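Biliverdin reductase (Synechocystis sp., PDB 5B3T) probably reduces biliverdin, a tetrapyrrole of the heme-degrading pathway, with NAD(P)H bound to its Rossmann-fold domain. Local coordinates at residues Gln141-Asn146 with Ser190-Leu195; Gly179-Ala184 with Arg218-Thr223; Asn247-Thr252 with Val263-Arg268. All blocks are in the same frame, centred on the assembly; numbering follows the deposited sequence.

Overall arrangement
All three contacts belong to the C-terminal alpha/beta domain, which follows the NADP-binding Rossmann domain in the chain; the cofactor is absent. Interaction 1 joins helix 137-146 to the loop and first turn of helix 193-196, and its Ile143 packs on Phe251 of segment 247-252, CD1 to CE2 3.6 Å, so interactions 1 and 3 share side-chain packing, their centres 16 Å apart. Interaction 2 lays a turn on strand 217-228, and interaction 3 lies farther across the same sheet, about 8 Å away at the nearest atoms. Between side chains, Arg191 of interaction 1 is about 4 Å from the NADP-binding Tyr105, with a cation-pi contact, and Pro181 of interaction 2 about 8 Å from the NADP-binding Asn84.

Interaction 1: Gln141-Asn146 with Ser190-Leu195; sequences QAIRQN and SRFTDL
Ile143 and Phe192 form the close-packed, apolar part of this contact: CG2 of Ile143 rests 3.7 Å from CE1 of Phe192, with CZ of the same ring scarcely farther off, and the two side chains cross at about a right angle. In Ile143, chi1 of -64° puts CG1 beside the backbone N and leaves CG2 anti to it, facing the ring. A branched aliphatic and a flat aromatic suit this buried place, and the same ring also meets His140 and Phe196. Phe192 is the N-cap residue of helix 193-196, and its ring reaches across to helix 137-146.

The outer part, more open to solvent and without directed bonds, belongs to Arg144, although it has the most surface covered. Its chain, bent at chi2 (-95°), runs past Phe192 in the opposite direction, and the guanidinium stands perpendicular to the phenyl plane, with NH1 3.7 Å from CD1 of Phe192 at the ring edge. NH1 also lies 3.4 Å from CD1 of Leu195, which sits at the guanidinium's own edge. Over one face of the guanidinium comes the carbonyl O of Arg191, 3.1 Å from NH2, but the angle is too poor for a hydrogen bond. OD2 of Asp194 is 4.5 Å from NH1 of Arg144 and well out of the guanidinium plane, so no N-H is aimed at it.

The two segments are therefore joined without a hydrogen bond: apolar packing defines the inner fit, while the arginine adds van der Waals cover and probably a modest, undirected attraction to the aspartate and the carbonyl.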
ATOM      1  N   GLN A 141       1.678  12.950   0.444  1.00 17.80           N
ATOM      2  CA  GLN A 141       1.763  14.092  -0.458  1.00 19.95           C
ATOM      3  C   GLN A 141       2.056  15.377   0.307  1.00 19.96           C
ATOM      4  O   GLN A 141       2.780  16.248  -0.189  1.00 20.66           O
ATOM      5  CB  GLN A 141       0.473  14.225  -1.266  1.00 20.63           C
ATOM      6  CG  GLN A 141       0.215  13.069  -2.226  1.00 22.58           C
ATOM      7  CD  GLN A 141       1.309  12.899  -3.275  1.00 27.99           C
ATOM      8  OE1 GLN A 141       2.103  13.808  -3.526  1.00 26.78           O
ATOM      9  NE2 GLN A 141       1.346  11.727  -3.898  1.00 25.14           N
ATOM     10  N   ALA A 142       1.506  15.510   1.516  1.00 17.15           N
ATOM     11  CA  ALA A 142       1.812  16.675   2.340  1.00 20.59           C
ATOM     12  C   ALA A 142       3.289  16.712   2.719  1.00 20.10           C
ATOM     13  O   ALA A 142       3.904  17.784   2.745  1.00 20.92           O
ATOM     14  CB  ALA A 142       0.932  16.678   3.591  1.00 18.42           C
ATOM     15  N   ILE A 143       3.874  15.550   3.019  1.00 18.01           N
ATOM     16  CA  ILE A 143       5.307  15.488   3.305  1.00 19.44           C
ATOM     17  C   ILE A 143       6.107  15.896   2.074  1.00 20.62           C
ATOM     18  O   ILE A 143       7.041  16.703   2.155  1.00 21.08           O
ATOM     19  CB  ILE A 143       5.704  14.081   3.789  1.00 20.15           C
ATOM     20  CG1 ILE A 143       5.023  13.752   5.118  1.00 18.39           C
ATOM     21  CG2 ILE A 143       7.214  13.968   3.921  1.00 18.24           C
ATOM     22  CD1 ILE A 143       5.438  12.419   5.700  1.00 16.66           C
ATOM     23  N   ARG A 144       5.755  15.333   0.915  1.00 20.08           N
ATOM     24  CA  ARG A 144       6.434  15.686  -0.330  1.00 23.11           C
ATOM     25  C   ARG A 144       6.373  17.186  -0.589  1.00 22.50           C
ATOM     26  O   ARG A 144       7.376  17.800  -0.972  1.00 23.36           O
ATOM     27  CB  ARG A 144       5.810  14.919  -1.498  1.00 23.70           C
ATOM     28  CG  ARG A 144       6.596  13.704  -1.956  1.00 27.35           C
ATOM     29  CD  ARG A 144       7.513  14.057  -3.116  1.00 34.40           C
ATOM     30  NE  ARG A 144       8.127  12.872  -3.705  1.00 37.49           N
ATOM     31  CZ  ARG A 144       9.328  12.407  -3.374  1.00 32.66           C
ATOM     32  NH1 ARG A 144      10.052  13.029  -2.453  1.00 35.48           N
ATOM     33  NH2 ARG A 144       9.804  11.320  -3.963  1.00 28.82           N
ATOM     34  N   GLN A 145       5.205  17.795  -0.373  1.00 22.59           N
ATOM     35  CA  GLN A 145       5.021  19.214  -0.654  1.00 24.52           C
ATOM     36  C   GLN A 145       5.778  20.120   0.309  1.00 23.50           C
ATOM     37  O   GLN A 145       5.872  21.324   0.045  1.00 23.21           O
ATOM     38  CB  GLN A 145       3.533  19.562  -0.616  1.00 24.09           C
ATOM     39  CG  GLN A 145       2.772  19.189  -1.879  1.00 29.17           C
ATOM     40  CD  GLN A 145       1.269  19.249  -1.687  1.00 35.08           C
ATOM     41  OE1 GLN A 145       0.765  20.025  -0.874  1.00 42.11           O
ATOM     42  NE2 GLN A 145       0.542  18.433  -2.443  1.00 33.94           N
ATOM     43  N   ASN A 146       6.315  19.588   1.408  1.00 22.08           N
ATOM     44  CA  ASN A 146       6.934  20.422   2.427  1.00 23.25           C
ATOM     45  C   ASN A 146       8.342  19.994   2.820  1.00 23.38           C
ATOM     46  O   ASN A 146       8.976  20.691   3.619  1.00 22.22           O
ATOM     47  CB  ASN A 146       6.053  20.469   3.684  1.00 21.99           C
ATOM     48  CG  ASN A 146       4.776  21.262   3.472  1.00 23.23           C
ATOM     49  OD1 ASN A 146       4.784  22.494   3.506  1.00 23.56           O
ATOM     50  ND2 ASN A 146       3.672  20.559   3.249  1.00 20.49           N
ATOM     51  N   SER A 190      10.179   4.517   2.026  1.00 15.44           N
ATOM     52  CA  SER A 190      11.097   4.296   0.917  1.00 16.92           C
ATOM     53  C   SER A 190      10.787   5.141  -0.309  1.00 15.89           C
ATOM     54  O   SER A 190      11.515   5.053  -1.302  1.00 16.41           O
ATOM     55  CB  SER A 190      11.091   2.818   0.516  1.00 16.02           C
ATOM     56  OG  SER A 190       9.909   2.498  -0.198  1.00 15.91           O
ATOM     57  N   ARG A 191       9.731   5.952  -0.274  1.00 16.80           N
ATOM     58  CA  ARG A 191       9.280   6.684  -1.451  1.00 17.60           C
ATOM     59  C   ARG A 191       9.746   8.135  -1.450  1.00 19.38           C
ATOM     60  O   ARG A 191       9.107   8.996  -2.066  1.00 20.62           O
ATOM     61  CB  ARG A 191       7.762   6.588  -1.573  1.00 17.06           C
ATOM     62  CG  ARG A 191       7.310   5.163  -1.844  1.00 16.21           C
ATOM     63  CD  ARG A 191       5.816   4.973  -1.688  1.00 16.92           C
ATOM     64  NE  ARG A 191       5.450   3.567  -1.852  1.00 15.61           N
ATOM     65  CZ  ARG A 191       5.080   3.022  -3.007  1.00 15.98           C
ATOM     66  NH1 ARG A 191       5.022   3.765  -4.104  1.00 17.20           N
ATOM     67  NH2 ARG A 191       4.767   1.735  -3.064  1.00 14.77           N
ATOM     68  N   PHE A 192      10.864   8.416  -0.780  1.00 18.55           N
ATOM     69  CA  PHE A 192      11.546   9.703  -0.870  1.00 21.16           C
ATOM     70  C   PHE A 192      12.984   9.540  -1.364  1.00 20.87           C
ATOM     71  O   PHE A 192      13.834  10.393  -1.076  1.00 20.00           O
ATOM     72  CB  PHE A 192      11.520  10.418   0.486  1.00 19.65           C
ATOM     73  CG  PHE A 192      10.151  10.486   1.123  1.00 20.37           C
ATOM     74  CD1 PHE A 192       9.228  11.447   0.737  1.00 19.95           C
ATOM     75  CD2 PHE A 192       9.795   9.580   2.110  1.00 18.53           C
ATOM     76  CE1 PHE A 192       7.975  11.501   1.331  1.00 19.41           C
ATOM     77  CE2 PHE A 192       8.545   9.630   2.702  1.00 19.14           C
ATOM     78  CZ  PHE A 192       7.636  10.591   2.312  1.00 18.50           C
ATOM     79  N   THR A 193      13.249   8.462  -2.095  1.00 19.07           N
ATOM     80  CA  THR A 193      14.583   8.201  -2.620  1.00 21.34           C
ATOM     81  C   THR A 193      15.120   9.410  -3.379  1.00 23.51           C
ATOM     82  O   THR A 193      16.328   9.640  -3.425  1.00 22.52           O
ATOM     83  CB  THR A 193      14.593   6.975  -3.553  1.00 21.30           C
ATOM     84  OG1 THR A 193      14.057   5.840  -2.860  1.00 19.81           O
ATOM     85  CG2 THR A 193      16.011   6.664  -4.007  1.00 20.98           C
ATOM     86  N   ASP A 194      14.213  10.180  -3.972  1.00 25.00           N
ATOM     87  CA  ASP A 194      14.594  11.367  -4.729  1.00 25.64           C
ATOM     88  C   ASP A 194      15.372  12.348  -3.859  1.00 28.06           C
ATOM     89  O   ASP A 194      16.220  13.092  -4.352  1.00 26.47           O
ATOM     90  CB  ASP A 194      13.355  12.049  -5.312  1.00 31.57           C
ATOM     91  CG  ASP A 194      13.658  13.425  -5.874  1.00 35.33           C
ATOM     92  OD1 ASP A 194      14.753  13.606  -6.447  1.00 43.95           O
ATOM     93  OD2 ASP A 194      12.802  14.324  -5.742  1.00 43.70           O
ATOM     94  N   LEU A 195      15.079  12.342  -2.562  1.00 24.77           N
ATOM     95  CA  LEU A 195      15.739  13.215  -1.637  1.00 24.03           C
ATOM     96  C   LEU A 195      16.639  12.548  -0.620  1.00 23.30           C
ATOM     97  O   LEU A 195      17.657  13.046  -0.300  1.00 22.71           O
ATOM     98  CB  LEU A 195      14.691  14.011  -0.884  1.00 25.21           C
ATOM     99  CG  LEU A 195      13.809  14.988  -1.671  1.00 28.48           C
ATOM    100  CD1 LEU A 195      12.390  15.100  -1.162  1.00 27.86           C
ATOM    101  CD2 LEU A 195      14.512  16.339  -1.652  1.00 31.02           C
TER

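Interaction 2: Gly179-Ala184 with Arg218-Thr223; sequences GFPLVA and RACLAT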
ATOM      1  N   GLY A 179       1.682 -11.691   6.322  1.00 16.29           N
ATOM      2  CA  GLY A 179       3.050 -11.583   5.866  1.00 16.38           C
ATOM      3  C   GLY A 179       3.910 -10.723   6.774  1.00 18.37           C
ATOM      4  O   GLY A 179       3.551 -10.394   7.910  1.00 17.78           O
ATOM      5  N   PHE A 180       5.073 -10.357   6.246  1.00 16.54           N
ATOM      6  CA  PHE A 180       6.042  -9.563   6.991  1.00 18.05           C
ATOM      7  C   PHE A 180       5.402  -8.261   7.466  1.00 14.54           C
ATOM      8  O   PHE A 180       4.970  -7.453   6.633  1.00 14.53           O
ATOM      9  CB  PHE A 180       7.268  -9.270   6.130  1.00 17.46           C
ATOM     10  CG  PHE A 180       8.385  -8.594   6.876  1.00 17.30           C
ATOM     11  CD1 PHE A 180       8.826  -9.094   8.091  1.00 18.20           C
ATOM     12  CD2 PHE A 180       9.000  -7.467   6.359  1.00 15.58           C
ATOM     13  CE1 PHE A 180       9.855  -8.477   8.783  1.00 19.49           C
ATOM     14  CE2 PHE A 180      10.032  -6.847   7.045  1.00 17.27           C
ATOM     15  CZ  PHE A 180      10.459  -7.353   8.258  1.00 17.70           C
ATOM     16  N   PRO A 181       5.321  -8.022   8.779  1.00 15.76           N
ATOM     17  CA  PRO A 181       4.486  -6.916   9.280  1.00 15.38           C
ATOM     18  C   PRO A 181       4.926  -5.532   8.828  1.00 14.55           C
ATOM     19  O   PRO A 181       4.092  -4.618   8.810  1.00 15.44           O
ATOM     20  CB  PRO A 181       4.598  -7.058  10.806  1.00 16.62           C
ATOM     21  CG  PRO A 181       4.973  -8.493  11.028  1.00 17.30           C
ATOM     22  CD  PRO A 181       5.853  -8.855   9.870  1.00 17.41           C
ATOM     23  N   LEU A 182       6.190  -5.339   8.462  1.00 15.43           N
ATOM     24  CA  LEU A 182       6.701  -4.017   8.126  1.00 14.71           C
ATOM     25  C   LEU A 182       6.585  -3.678   6.644  1.00 14.14           C
ATOM     26  O   LEU A 182       7.109  -2.645   6.221  1.00 14.42           O
ATOM     27  CB  LEU A 182       8.159  -3.890   8.570  1.00 14.41           C
ATOM     28  CG  LEU A 182       8.389  -3.643  10.061  1.00 16.29           C
ATOM     29  CD1 LEU A 182       9.834  -3.936  10.435  1.00 16.60           C
ATOM     30  CD2 LEU A 182       8.016  -2.212  10.423  1.00 14.30           C
ATOM     31  N   VAL A 183       5.897  -4.506   5.854  1.00 14.89           N
ATOM     32  CA  VAL A 183       5.854  -4.294   4.407  1.00 13.75           C
ATOM     33  C   VAL A 183       5.254  -2.932   4.076  1.00 13.78           C
ATOM     34  O   VAL A 183       5.817  -2.157   3.293  1.00 12.06           O
ATOM     35  CB  VAL A 183       5.078  -5.434   3.722  1.00 13.81           C
ATOM     36  CG1 VAL A 183       4.675  -5.027   2.312  1.00 13.18           C
ATOM     37  CG2 VAL A 183       5.923  -6.700   3.693  1.00 13.43           C
ATOM     38  N   ALA A 184       4.104  -2.613   4.675  1.00 12.83           N
ATOM     39  CA  ALA A 184       3.425  -1.365   4.343  1.00 14.89           C
ATOM     40  C   ALA A 184       4.187  -0.156   4.874  1.00 13.82           C
ATOM     41  O   ALA A 184       4.324   0.854   4.174  1.00 13.88           O
ATOM     42  CB  ALA A 184       1.997  -1.381   4.886  1.00 11.72           C
ATOM     43  N   ARG A 218      -1.426 -12.909  18.418  1.00 19.41           N
ATOM     44  CA  ARG A 218      -2.278 -11.982  19.143  1.00 21.34           C
ATOM     45  C   ARG A 218      -1.643 -10.612  19.303  1.00 19.03           C
ATOM     46  O   ARG A 218      -2.338  -9.664  19.678  1.00 20.14           O
ATOM     47  CB  ARG A 218      -2.638 -12.548  20.522  1.00 20.56           C
ATOM     48  CG  ARG A 218      -1.465 -12.749  21.457  1.00 21.63           C
ATOM     49  CD  ARG A 218      -1.929 -13.362  22.771  1.00 22.05           C
ATOM     50  NE  ARG A 218      -0.929 -13.214  23.823  1.00 21.83           N
ATOM     51  CZ  ARG A 218      -0.931 -12.224  24.709  1.00 23.47           C
ATOM     52  NH1 ARG A 218      -1.885 -11.303  24.670  1.00 24.79           N
ATOM     53  NH2 ARG A 218       0.015 -12.155  25.636  1.00 23.32           N
ATOM     54  N   ALA A 219      -0.346 -10.493  19.034  1.00 17.82           N
ATOM     55  CA  ALA A 219       0.332  -9.208  19.023  1.00 18.57           C
ATOM     56  C   ALA A 219       1.625  -9.360  18.242  1.00 18.58           C
ATOM     57  O   ALA A 219       2.197 -10.453  18.170  1.00 17.00           O
ATOM     58  CB  ALA A 219       0.622  -8.699  20.443  1.00 18.11           C
ATOM     59  N   CYS A 220       2.073  -8.258  17.650  1.00 16.02           N
ATOM     60  CA  CYS A 220       3.371  -8.213  16.999  1.00 16.99           C
ATOM     61  C   CYS A 220       3.993  -6.847  17.236  1.00 16.42           C
ATOM     62  O   CYS A 220       3.294  -5.834  17.335  1.00 16.10           O
ATOM     63  CB  CYS A 220       3.277  -8.496  15.489  1.00 16.92           C
ATOM     64  SG  CYS A 220       2.485  -7.201  14.506  1.00 19.22           S
ATOM     65  N   LEU A 221       5.317  -6.836  17.350  1.00 16.37           N
ATOM     66  CA  LEU A 221       6.089  -5.602  17.422  1.00 15.96           C
ATOM     67  C   LEU A 221       7.277  -5.751  16.489  1.00 18.48           C
ATOM     68  O   LEU A 221       8.144  -6.601  16.717  1.00 18.19           O
ATOM     69  CB  LEU A 221       6.557  -5.303  18.848  1.00 15.97           C
ATOM     70  CG  LEU A 221       7.507  -4.107  18.968  1.00 17.50           C
ATOM     71  CD1 LEU A 221       6.850  -2.836  18.441  1.00 15.31           C
ATOM     72  CD2 LEU A 221       7.971  -3.923  20.404  1.00 17.72           C
ATOM     73  N   ALA A 222       7.307  -4.946  15.432  1.00 16.54           N
ATOM     74  CA  ALA A 222       8.373  -4.997  14.444  1.00 18.95           C
ATOM     75  C   ALA A 222       9.032  -3.631  14.364  1.00 17.94           C
ATOM     76  O   ALA A 222       8.348  -2.613  14.223  1.00 16.56           O
ATOM     77  CB  ALA A 222       7.840  -5.422  13.075  1.00 17.00           C
ATOM     78  N   THR A 223      10.359  -3.613  14.462  1.00 17.32           N
ATOM     79  CA  THR A 223      11.134  -2.383  14.490  1.00 19.55           C
ATOM     80  C   THR A 223      12.229  -2.466  13.441  1.00 20.63           C
ATOM     81  O   THR A 223      12.927  -3.479  13.353  1.00 20.65           O
ATOM     82  CB  THR A 223      11.749  -2.147  15.874  1.00 20.21           C
ATOM     83  OG1 THR A 223      12.518  -3.295  16.253  1.00 21.56           O
ATOM     84  CG2 THR A 223      10.662  -1.917  16.910  1.00 17.67           C
TER
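Leu182 and Ala222 make the closest meeting between segment 179-184 and strand 217-228. From CB of Leu182, which points toward the strand, the chain passes to CG, set anti to the carbonyl carbon (chi1 -78°) and 3.5 Å from CB of Ala222. There it forks. CD1 stays against the same methyl at 3.6 Å and reaches on to the backbone, 4.1 Å from N of Thr223; CD2 lies beside the Ala222 carbonyl, 3.8 Å from its O. The small alanine lets the leucine come right down on the strand. Replacing Leu182 with an alanine would probably open a gap above Ala222 and leave its methyl without its nearest cover.

Next to it, CB of Pro181 lies 4.3 Å from both SG of Cys220 and CB of Ala222. Cys220 and Ala222, two apart on the strand, turn their side chains to the same face, and Tyr238 of strand 233-241 touches Pro181, Leu182 and Cys220 there. Proline suits the second position of the type I turn Phe180-Val183, whose phi of about -60° the ring already favours. With no hydrogen bond across it, this buried contact probably depends on shape and exclusion of water, and joins the start of helix 183-189 to the sheet.

Interaction 3: Asn247-Thr252 with Val263-Arg268; sequences NERIFT and VGETGR. With PO4 (phosphate ion), chain D.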
ATOM      1  N   ASN A 247      -2.014   3.751  21.830  1.00 22.09           N
ATOM      2  CA  ASN A 247      -1.902   3.830  20.383  1.00 22.90           C
ATOM      3  C   ASN A 247      -0.983   4.978  19.972  1.00 22.61           C
ATOM      4  O   ASN A 247      -0.760   5.934  20.721  1.00 23.11           O
ATOM      5  CB  ASN A 247      -3.279   4.006  19.744  1.00 21.36           C
ATOM      6  CG  ASN A 247      -4.147   2.774  19.891  1.00 24.75           C
ATOM      7  OD1 ASN A 247      -3.708   1.751  20.418  1.00 22.88           O
ATOM      8  ND2 ASN A 247      -5.385   2.861  19.419  1.00 26.07           N
ATOM      9  N   GLU A 248      -0.449   4.870  18.758  1.00 22.46           N
ATOM     10  CA  GLU A 248       0.484   5.854  18.229  1.00 23.01           C
ATOM     11  C   GLU A 248       0.396   5.845  16.711  1.00 22.17           C
ATOM     12  O   GLU A 248       0.527   4.786  16.091  1.00 17.54           O
ATOM     13  CB  GLU A 248       1.920   5.551  18.677  1.00 21.32           C
ATOM     14  CG  GLU A 248       2.880   6.719  18.544  1.00 27.11           C
ATOM     15  CD  GLU A 248       4.307   6.353  18.913  1.00 33.80           C
ATOM     16  OE1 GLU A 248       4.632   5.147  18.911  1.00 31.84           O
ATOM     17  OE2 GLU A 248       5.103   7.270  19.208  1.00 39.47           O
ATOM     18  N   ARG A 249       0.160   7.018  16.120  1.00 19.46           N
ATOM     19  CA  ARG A 249       0.239   7.224  14.672  1.00 21.63           C
ATOM     20  C   ARG A 249       1.071   8.484  14.453  1.00 21.12           C
ATOM     21  O   ARG A 249       0.530   9.590  14.361  1.00 19.70           O
ATOM     22  CB  ARG A 249      -1.142   7.339  14.028  1.00 23.20           C
ATOM     23  CG  ARG A 249      -1.851   6.011  13.824  1.00 24.64           C
ATOM     24  CD  ARG A 249      -2.834   6.088  12.660  1.00 27.26           C
ATOM     25  NE  ARG A 249      -3.910   7.047  12.900  1.00 28.41           N
ATOM     26  CZ  ARG A 249      -4.479   7.783  11.950  1.00 28.16           C
ATOM     27  NH1 ARG A 249      -4.070   7.679  10.693  1.00 27.39           N
ATOM     28  NH2 ARG A 249      -5.454   8.628  12.258  1.00 27.25           N
ATOM     29  N   ILE A 250       2.388   8.309  14.364  1.00 18.63           N
ATOM     30  CA  ILE A 250       3.332   9.417  14.302  1.00 21.11           C
ATOM     31  C   ILE A 250       4.192   9.274  13.054  1.00 19.08           C
ATOM     32  O   ILE A 250       4.652   8.174  12.726  1.00 17.63           O
ATOM     33  CB  ILE A 250       4.220   9.474  15.564  1.00 20.87           C
ATOM     34  CG1 ILE A 250       3.364   9.672  16.815  1.00 25.52           C
ATOM     35  CG2 ILE A 250       5.249  10.586  15.453  1.00 22.31           C
ATOM     36  CD1 ILE A 250       2.630  10.986  16.856  1.00 29.37           C
ATOM     37  N   PHE A 251       4.403  10.392  12.359  1.00 16.88           N
ATOM     38  CA  PHE A 251       5.372  10.482  11.266  1.00 17.93           C
ATOM     39  C   PHE A 251       6.089  11.819  11.444  1.00 17.55           C
ATOM     40  O   PHE A 251       5.534  12.875  11.127  1.00 17.69           O
ATOM     41  CB  PHE A 251       4.699  10.375   9.901  1.00 16.78           C
ATOM     42  CG  PHE A 251       5.625   9.938   8.793  1.00 16.67           C
ATOM     43  CD1 PHE A 251       6.998  10.090   8.907  1.00 16.85           C
ATOM     44  CD2 PHE A 251       5.117   9.367   7.636  1.00 18.81           C
ATOM     45  CE1 PHE A 251       7.844   9.688   7.892  1.00 18.20           C
ATOM     46  CE2 PHE A 251       5.960   8.962   6.616  1.00 16.88           C
ATOM     47  CZ  PHE A 251       7.325   9.123   6.746  1.00 17.39           C
ATOM     48  N   THR A 252       7.312  11.767  11.963  1.00 16.83           N
ATOM     49  CA  THR A 252       8.096  12.957  12.262  1.00 16.88           C
ATOM     50  C   THR A 252       9.380  12.928  11.450  1.00 18.67           C
ATOM     51  O   THR A 252      10.039  11.888  11.366  1.00 16.94           O
ATOM     52  CB  THR A 252       8.419  13.038  13.757  1.00 17.82           C
ATOM     53  OG1 THR A 252       7.198  13.054  14.506  1.00 19.94           O
ATOM     54  CG2 THR A 252       9.219  14.297  14.070  1.00 18.87           C
ATOM     55  N   VAL A 263       0.645  13.753  13.226  1.00 19.21           N
ATOM     56  CA  VAL A 263      -0.048  12.911  14.191  1.00 21.54           C
ATOM     57  C   VAL A 263      -1.354  12.493  13.536  1.00 22.19           C
ATOM     58  O   VAL A 263      -2.270  13.310  13.381  1.00 20.94           O
ATOM     59  CB  VAL A 263      -0.297  13.636  15.520  1.00 21.51           C
ATOM     60  CG1 VAL A 263      -1.031  12.722  16.494  1.00 22.24           C
ATOM     61  CG2 VAL A 263       1.016  14.130  16.116  1.00 21.82           C
ATOM     62  N   GLY A 264      -1.444  11.227  13.145  1.00 21.71           N
ATOM     63  CA  GLY A 264      -2.551  10.819  12.298  1.00 23.38           C
ATOM     64  C   GLY A 264      -2.474  11.579  10.991  1.00 23.15           C
ATOM     65  O   GLY A 264      -1.405  11.704  10.381  1.00 21.10           O
ATOM     66  N   GLU A 265      -3.611  12.118  10.556  1.00 23.14           N
ATOM     67  CA  GLU A 265      -3.666  12.963   9.370  1.00 23.45           C
ATOM     68  C   GLU A 265      -3.503  14.445   9.696  1.00 23.03           C
ATOM     69  O   GLU A 265      -3.907  15.296   8.895  1.00 24.35           O
ATOM     70  CB  GLU A 265      -4.979  12.732   8.617  1.00 23.83           C
ATOM     71  CG  GLU A 265      -5.099  11.358   7.967  1.00 24.40           C
ATOM     72  CD  GLU A 265      -5.438  10.260   8.961  1.00 25.50           C
ATOM     73  OE1 GLU A 265      -5.792  10.588  10.114  1.00 26.98           O
ATOM     74  OE2 GLU A 265      -5.351   9.071   8.590  1.00 25.76           O
ATOM     75  N   THR A 266      -2.920  14.771  10.847  1.00 22.67           N
ATOM     76  CA  THR A 266      -2.731  16.148  11.286  1.00 22.57           C
ATOM     77  C   THR A 266      -1.258  16.511  11.174  1.00 23.51           C
ATOM     78  O   THR A 266      -0.403  15.788  11.691  1.00 24.87           O
ATOM     79  CB  THR A 266      -3.207  16.327  12.731  1.00 23.72           C
ATOM     80  OG1 THR A 266      -4.623  16.112  12.804  1.00 26.17           O
ATOM     81  CG2 THR A 266      -2.882  17.722  13.232  1.00 27.76           C
ATOM     82  N   GLY A 267      -0.962  17.630  10.512  1.00 21.72           N
ATOM     83  CA  GLY A 267       0.424  17.984  10.270  1.00 22.90           C
ATOM     84  C   GLY A 267       0.810  19.404  10.627  1.00 25.04           C
ATOM     85  O   GLY A 267       0.019  20.337  10.459  1.00 24.12           O
ATOM     86  N   ARG A 268       2.044  19.587  11.093  1.00 24.11           N
ATOM     87  CA  ARG A 268       2.525  20.918  11.459  1.00 26.09           C
ATOM     88  C   ARG A 268       4.015  21.146  11.178  1.00 24.35           C
ATOM     89  O   ARG A 268       4.866  20.364  11.599  1.00 22.93           O
ATOM     90  CB  ARG A 268       2.225  21.204  12.933  1.00 28.23           C
ATOM     91  CG  ARG A 268       0.887  20.662  13.411  1.00 33.85           C
ATOM     92  CD  ARG A 268       0.765  20.751  14.923  1.00 38.55           C
ATOM     93  NE  ARG A 268       1.846  20.045  15.603  1.00 45.50           N
ATOM     94  CZ  ARG A 268       2.714  20.622  16.427  1.00 44.93           C
ATOM     95  NH1 ARG A 268       2.630  21.922  16.677  1.00 46.61           N
ATOM     96  NH2 ARG A 268       3.668  19.902  17.001  1.00 45.18           N
TER
HETATM   97  P   PO4 D 402      -6.420   7.837  15.754  1.00 37.89           P
HETATM   98  O1  PO4 D 402      -6.343   9.019  16.691  1.00 35.29           O
HETATM   99  O2  PO4 D 402      -7.174   8.235  14.507  1.00 34.29           O
HETATM  100  O3  PO4 D 402      -7.139   6.699  16.437  1.00 40.55           O
HETATM  101  O4  PO4 D 402      -5.025   7.398  15.379  1.00 35.45           O
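Arg249 and Glu265 face one another end-on, NH1 and NH2 of the guanidinium each taking one carboxylate oxygen. NH1 gives a nearly straight bond to OE2 of Glu265 (2.8 Å, 173°), yet reaches that oxygen from above the carboxylate plane; NH2 meets OE1 at 2.9 Å on its syn side. The two planes are turned 48° apart, so the salt bridge is twisted rather than coplanar. A bend at chi3 of Arg249 (-63°) brings the guanidinium back over the turn, where CA of Gly264 lies 3.5 Å above its centre. Glycine suits that place twice over: it is the second residue of the type II' turn Val263-Thr266, where the positive phi favours glycine, and a side chain there would collide with NH2.

Another edge of the guanidinium grips a phosphate ion, probably from the crystallisation liquor. NE of Arg249 donates to its O4 at 2.7 Å and NH2 to its O2 at 2.9 Å, so NH2 serves both anions. Gripped by the two, the guanidinium is probably fixed in its rotation, its positive charge offsetting theirs.

Beneath, the backbones pair: N of Gly264 donates to O of Arg249 at 2.8 Å. Ile250 and Val263, a non-hydrogen-bonded antiparallel pair, send their side chains the same way, and CD1 of Ile250 rests 3.6 Å from CG2 of Val263. These beta-branched residues suit extended strands.

The turn joins strands 258-263 and 266-271 as a tight beta hairpin. Strand 248-255 lies between 258-263 and 153-163 in the mixed sheet, and Leu136, just before helix 137-146, touches both Arg249 and Glu265.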